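Local coordinates for protein uracil-DNA glycosylase (Nitratifractor salsuginis, PDB 5X3G) that belongs to the uracil-DNA glycosylase family, alpha/beta proteins built round a four-stranded parallel sheet flanked by helices, at residues W45-P54 with L171-H182. Sequence-based numbering, arbitrary orientation.
Sequences WMAAGEGYIP and LLFTSKEESRRH
A lone antiparallel bridge, one hydrogen-bonded pair long, ties the loop after helix 40-48 to the loop between strand 164-168 and helix 179-196. Ile53 and Phe173 exchange both backbone bonds: Ile53 N reaches Phe173 O at 2.7 Å, and Phe173 N returns to Ile53 O at 2.6 Å, nearly in line with that C=O. Tyr52 CA gives a CA-H...O contact to Phe173 O, and Leu172 CA one to Ile53 O. Beyond the bridge the cis-Pro54 ring sets its CD 3.3 Å from Leu171 O. On one side of the paired chains Ile53 and Phe173 run alongside each other, CG1 and CD1 of the isoleucine meeting CD2 of the ring.

Leu172 fills the other side. With CG between its backbone N and carbonyl carbon (chi1 61°), the branch is held where both methyls touch the 45-54 segment: CD2 sits over one face of the Tyr52 ring, 4.3 Å from the centroid in a CH-pi contact, and also touches selenomethionine Met46 CG. CD1 meets the edge of the Trp45 ring, 3.5 Å from CH2, while lying over a face of His182. Tyr52 is held at its far end too, since OH donates to Met46 O in the carbonyl plane, tying the loop back to its own helix.

Trp45 CH2 also packs 3.5 Å from Thr174 CG2; its ring runs nearly parallel to that of His182, but slid so far that they barely overlap. His182 NE2 donates to Thr174 OG1 close to the imidazole plane, and ND1 is hydrogen-bonded to Tyr42 OH, so both ring nitrogens are engaged and the ring's rotation is fixed. Thr174 OG1 in turn donates to Glu178 OE1, at the N-cap of helix 179-196. Met46 and Leu172 also touch Trp186 of that helix, in a mostly buried junction of two loops and their adjoining helix ends, at the flank of an alpha/beta fold and stitched by an isolated beta bridge.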
loop_
_atom_site.group_PDB
_atom_site.type_symbol
_atom_site.label_atom_id
_atom_site.label_comp_id
_atom_site.label_asym_id
_atom_site.label_seq_id
_atom_site.Cartn_x
_atom_site.Cartn_y
_atom_site.Cartn_z
ATOM N N TRP A 45 -21.706 -0.093 -10.925
ATOM C CA TRP A 45 -21.612 1.015 -9.979
ATOM C C TRP A 45 -20.211 1.605 -9.956
ATOM O O TRP A 45 -20.043 2.829 -9.907
ATOM C CB TRP A 45 -22.003 0.548 -8.578
ATOM C CG TRP A 45 -21.611 1.531 -7.521
ATOM C CD1 TRP A 45 -22.151 2.763 -7.311
ATOM C CD2 TRP A 45 -20.574 1.376 -6.542
ATOM N NE1 TRP A 45 -21.528 3.383 -6.255
ATOM C CE2 TRP A 45 -20.555 2.552 -5.767
ATOM C CE3 TRP A 45 -19.667 0.355 -6.243
ATOM C CZ2 TRP A 45 -19.664 2.736 -4.714
ATOM C CZ3 TRP A 45 -18.782 0.540 -5.196
ATOM C CH2 TRP A 45 -18.788 1.721 -4.445
HETATM N N MSE A 46 -19.197 0.749 -9.977
HETATM C CA MSE A 46 -17.807 1.181 -9.983
HETATM C C MSE A 46 -17.481 1.994 -11.229
HETATM O O MSE A 46 -16.717 2.957 -11.179
HETATM C CB MSE A 46 -16.897 -0.036 -9.897
HETATM C CG MSE A 46 -15.702 0.125 -9.004
HETATM SE SE MSE A 46 -14.726 -1.550 -9.011
HETATM C CE MSE A 46 -13.458 -1.143 -10.421
ATOM N N ALA A 47 -18.071 1.584 -12.355
ATOM C CA ALA A 47 -17.884 2.320 -13.598
ATOM C C ALA A 47 -18.583 3.672 -13.542
ATOM O O ALA A 47 -18.126 4.641 -14.161
ATOM C CB ALA A 47 -18.395 1.496 -14.779
ATOM N N ALA A 48 -19.694 3.757 -12.802
ATOM C CA ALA A 48 -20.397 5.030 -12.668
ATOM C C ALA A 48 -19.510 6.100 -12.042
ATOM O O ALA A 48 -19.667 7.289 -12.342
ATOM C CB ALA A 48 -21.672 4.845 -11.844
ATOM N N GLY A 49 -18.583 5.704 -11.173
ATOM C CA GLY A 49 -17.574 6.621 -10.684
ATOM C C GLY A 49 -18.021 7.595 -9.621
ATOM O O GLY A 49 -17.301 8.560 -9.348
ATOM N N GLU A 50 -19.175 7.377 -8.997
ATOM C CA GLU A 50 -19.684 8.303 -7.998
ATOM C C GLU A 50 -19.806 7.599 -6.654
ATOM O O GLU A 50 -20.134 6.412 -6.582
ATOM C CB GLU A 50 -21.051 8.890 -8.411
ATOM C CG GLU A 50 -21.534 10.064 -7.550
ATOM C CD GLU A 50 -22.141 9.644 -6.221
ATOM O OE1 GLU A 50 -22.678 8.520 -6.132
ATOM O OE2 GLU A 50 -22.055 10.434 -5.257
ATOM N N GLY A 51 -19.532 8.347 -5.591
ATOM C CA GLY A 51 -19.835 7.897 -4.248
ATOM C C GLY A 51 -18.805 6.998 -3.608
ATOM O O GLY A 51 -19.149 6.264 -2.672
ATOM N N TYR A 52 -17.558 7.028 -4.070
ATOM C CA TYR A 52 -16.516 6.228 -3.446
ATOM C C TYR A 52 -15.170 6.907 -3.643
ATOM O O TYR A 52 -14.995 7.741 -4.534
ATOM C CB TYR A 52 -16.482 4.796 -4.003
ATOM C CG TYR A 52 -16.074 4.684 -5.459
ATOM C CD1 TYR A 52 -14.735 4.709 -5.833
ATOM C CD2 TYR A 52 -17.027 4.528 -6.458
ATOM C CE1 TYR A 52 -14.358 4.601 -7.156
ATOM C CE2 TYR A 52 -16.657 4.415 -7.789
ATOM C CZ TYR A 52 -15.320 4.452 -8.130
ATOM O OH TYR A 52 -14.941 4.342 -9.447
ATOM N N ILE A 53 -14.216 6.525 -2.803
ATOM C CA ILE A 53 -12.839 6.988 -2.916
ATOM C C ILE A 53 -11.914 5.775 -2.891
ATOM O O ILE A 53 -12.246 4.763 -2.272
ATOM C CB ILE A 53 -12.483 7.986 -1.797
ATOM C CG1 ILE A 53 -12.663 7.340 -0.424
ATOM C CG2 ILE A 53 -13.319 9.251 -1.916
ATOM C CD1 ILE A 53 -12.158 8.190 0.715
ATOM N N PRO A 54 -10.760 5.852 -3.580
ATOM C CA PRO A 54 -10.271 6.966 -4.398
ATOM C C PRO A 54 -11.046 7.068 -5.706
ATOM O O PRO A 54 -11.810 6.153 -6.002
ATOM C CB PRO A 54 -8.809 6.592 -4.650
ATOM C CG PRO A 54 -8.818 5.114 -4.664
ATOM C CD PRO A 54 -9.835 4.705 -3.628
ATOM N N LEU A 171 -10.327 -2.009 -2.832
ATOM C CA LEU A 171 -9.719 -0.890 -3.541
ATOM C C LEU A 171 -10.538 0.393 -3.474
ATOM O O LEU A 171 -10.095 1.416 -4.007
ATOM C CB LEU A 171 -9.477 -1.260 -5.008
ATOM C CG LEU A 171 -8.591 -2.476 -5.279
ATOM C CD1 LEU A 171 -8.271 -2.573 -6.765
ATOM C CD2 LEU A 171 -7.314 -2.429 -4.449
ATOM N N LEU A 172 -11.711 0.378 -2.842
ATOM C CA LEU A 172 -12.521 1.584 -2.762
ATOM C C LEU A 172 -13.177 1.679 -1.393
ATOM O O LEU A 172 -13.333 0.685 -0.682
ATOM C CB LEU A 172 -13.573 1.634 -3.885
ATOM C CG LEU A 172 -14.657 0.555 -4.004
ATOM C CD1 LEU A 172 -15.787 0.748 -2.998
ATOM C CD2 LEU A 172 -15.199 0.526 -5.426
ATOM N N PHE A 173 -13.573 2.903 -1.046
ATOM C CA PHE A 173 -14.178 3.232 0.238
ATOM C C PHE A 173 -15.403 4.096 -0.016
ATOM O O PHE A 173 -15.342 5.033 -0.816
ATOM C CB PHE A 173 -13.173 3.973 1.133
ATOM C CG PHE A 173 -13.762 4.529 2.406
ATOM C CD1 PHE A 173 -13.699 3.804 3.583
ATOM C CD2 PHE A 173 -14.345 5.788 2.434
ATOM C CE1 PHE A 173 -14.221 4.309 4.756
ATOM C CE2 PHE A 173 -14.874 6.300 3.603
ATOM C CZ PHE A 173 -14.809 5.558 4.766
ATOM N N THR A 174 -16.506 3.790 0.666
ATOM C CA THR A 174 -17.710 4.611 0.605
ATOM C C THR A 174 -18.018 5.257 1.949
ATOM O O THR A 174 -18.149 6.481 2.039
ATOM C CB THR A 174 -18.908 3.776 0.125
ATOM O OG1 THR A 174 -19.079 2.637 0.977
ATOM C CG2 THR A 174 -18.692 3.306 -1.302
ATOM N N SER A 175 -18.139 4.457 3.006
ATOM C CA SER A 175 -18.293 4.974 4.356
ATOM C C SER A 175 -17.677 3.975 5.321
ATOM O O SER A 175 -17.444 2.813 4.975
ATOM C CB SER A 175 -19.763 5.231 4.708
ATOM O OG SER A 175 -20.501 4.022 4.728
ATOM N N LYS A 176 -17.405 4.448 6.541
ATOM C CA LYS A 176 -16.885 3.574 7.587
ATOM C C LYS A 176 -17.767 2.351 7.775
ATOM O O LYS A 176 -17.271 1.260 8.081
ATOM C CB LYS A 176 -16.797 4.334 8.912
ATOM C CG LYS A 176 -16.398 5.792 8.791
ATOM C CD LYS A 176 -14.896 5.962 8.847
ATOM C CE LYS A 176 -14.533 7.399 9.167
ATOM N NZ LYS A 176 -13.118 7.515 9.606
ATOM N N GLU A 177 -19.074 2.517 7.583
ATOM C CA GLU A 177 -20.025 1.455 7.877
ATOM C C GLU A 177 -19.931 0.328 6.857
ATOM O O GLU A 177 -20.029 -0.852 7.213
ATOM C CB GLU A 177 -21.444 2.024 7.908
ATOM C CG GLU A 177 -21.708 3.152 8.920
ATOM C CD GLU A 177 -20.915 4.419 8.653
ATOM O OE1 GLU A 177 -21.291 5.178 7.736
ATOM O OE2 GLU A 177 -19.921 4.660 9.368
ATOM N N GLU A 178 -19.736 0.673 5.589
ATOM C CA GLU A 178 -19.807 -0.281 4.493
ATOM C C GLU A 178 -18.469 -0.944 4.187
ATOM O O GLU A 178 -18.372 -1.678 3.198
ATOM C CB GLU A 178 -20.356 0.425 3.246
ATOM C CG GLU A 178 -21.618 1.238 3.547
ATOM C CD GLU A 178 -22.163 1.997 2.353
ATOM O OE1 GLU A 178 -21.418 2.808 1.765
ATOM O OE2 GLU A 178 -23.348 1.795 2.008
ATOM N N SER A 179 -17.449 -0.729 5.024
ATOM C CA SER A 179 -16.111 -1.225 4.713
ATOM C C SER A 179 -16.046 -2.747 4.749
ATOM O O SER A 179 -15.436 -3.368 3.870
ATOM C CB SER A 179 -15.091 -0.623 5.681
ATOM O OG SER A 179 -14.928 0.766 5.457
ATOM N N ARG A 180 -16.657 -3.368 5.763
ATOM C CA ARG A 180 -16.656 -4.827 5.840
ATOM C C ARG A 180 -17.287 -5.442 4.598
ATOM O O ARG A 180 -16.749 -6.400 4.022
ATOM C CB ARG A 180 -17.390 -5.285 7.101
ATOM N N ARG A 181 -18.423 -4.891 4.159
ATOM C CA ARG A 181 -19.079 -5.387 2.955
ATOM C C ARG A 181 -18.178 -5.252 1.734
ATOM O O ARG A 181 -18.133 -6.154 0.889
ATOM C CB ARG A 181 -20.395 -4.642 2.731
ATOM N N HIS A 182 -17.455 -4.135 1.622
ATOM C CA HIS A 182 -16.576 -3.943 0.473
ATOM C C HIS A 182 -15.420 -4.935 0.485
ATOM O O HIS A 182 -15.098 -5.532 -0.549
ATOM C CB HIS A 182 -16.056 -2.506 0.437
ATOM C CG HIS A 182 -17.082 -1.504 0.006
ATOM N ND1 HIS A 182 -17.671 -1.533 -1.240
ATOM C CD2 HIS A 182 -17.617 -0.440 0.650
ATOM C CE1 HIS A 182 -18.529 -0.534 -1.342
ATOM N NE2 HIS A 182 -18.516 0.144 -0.209
#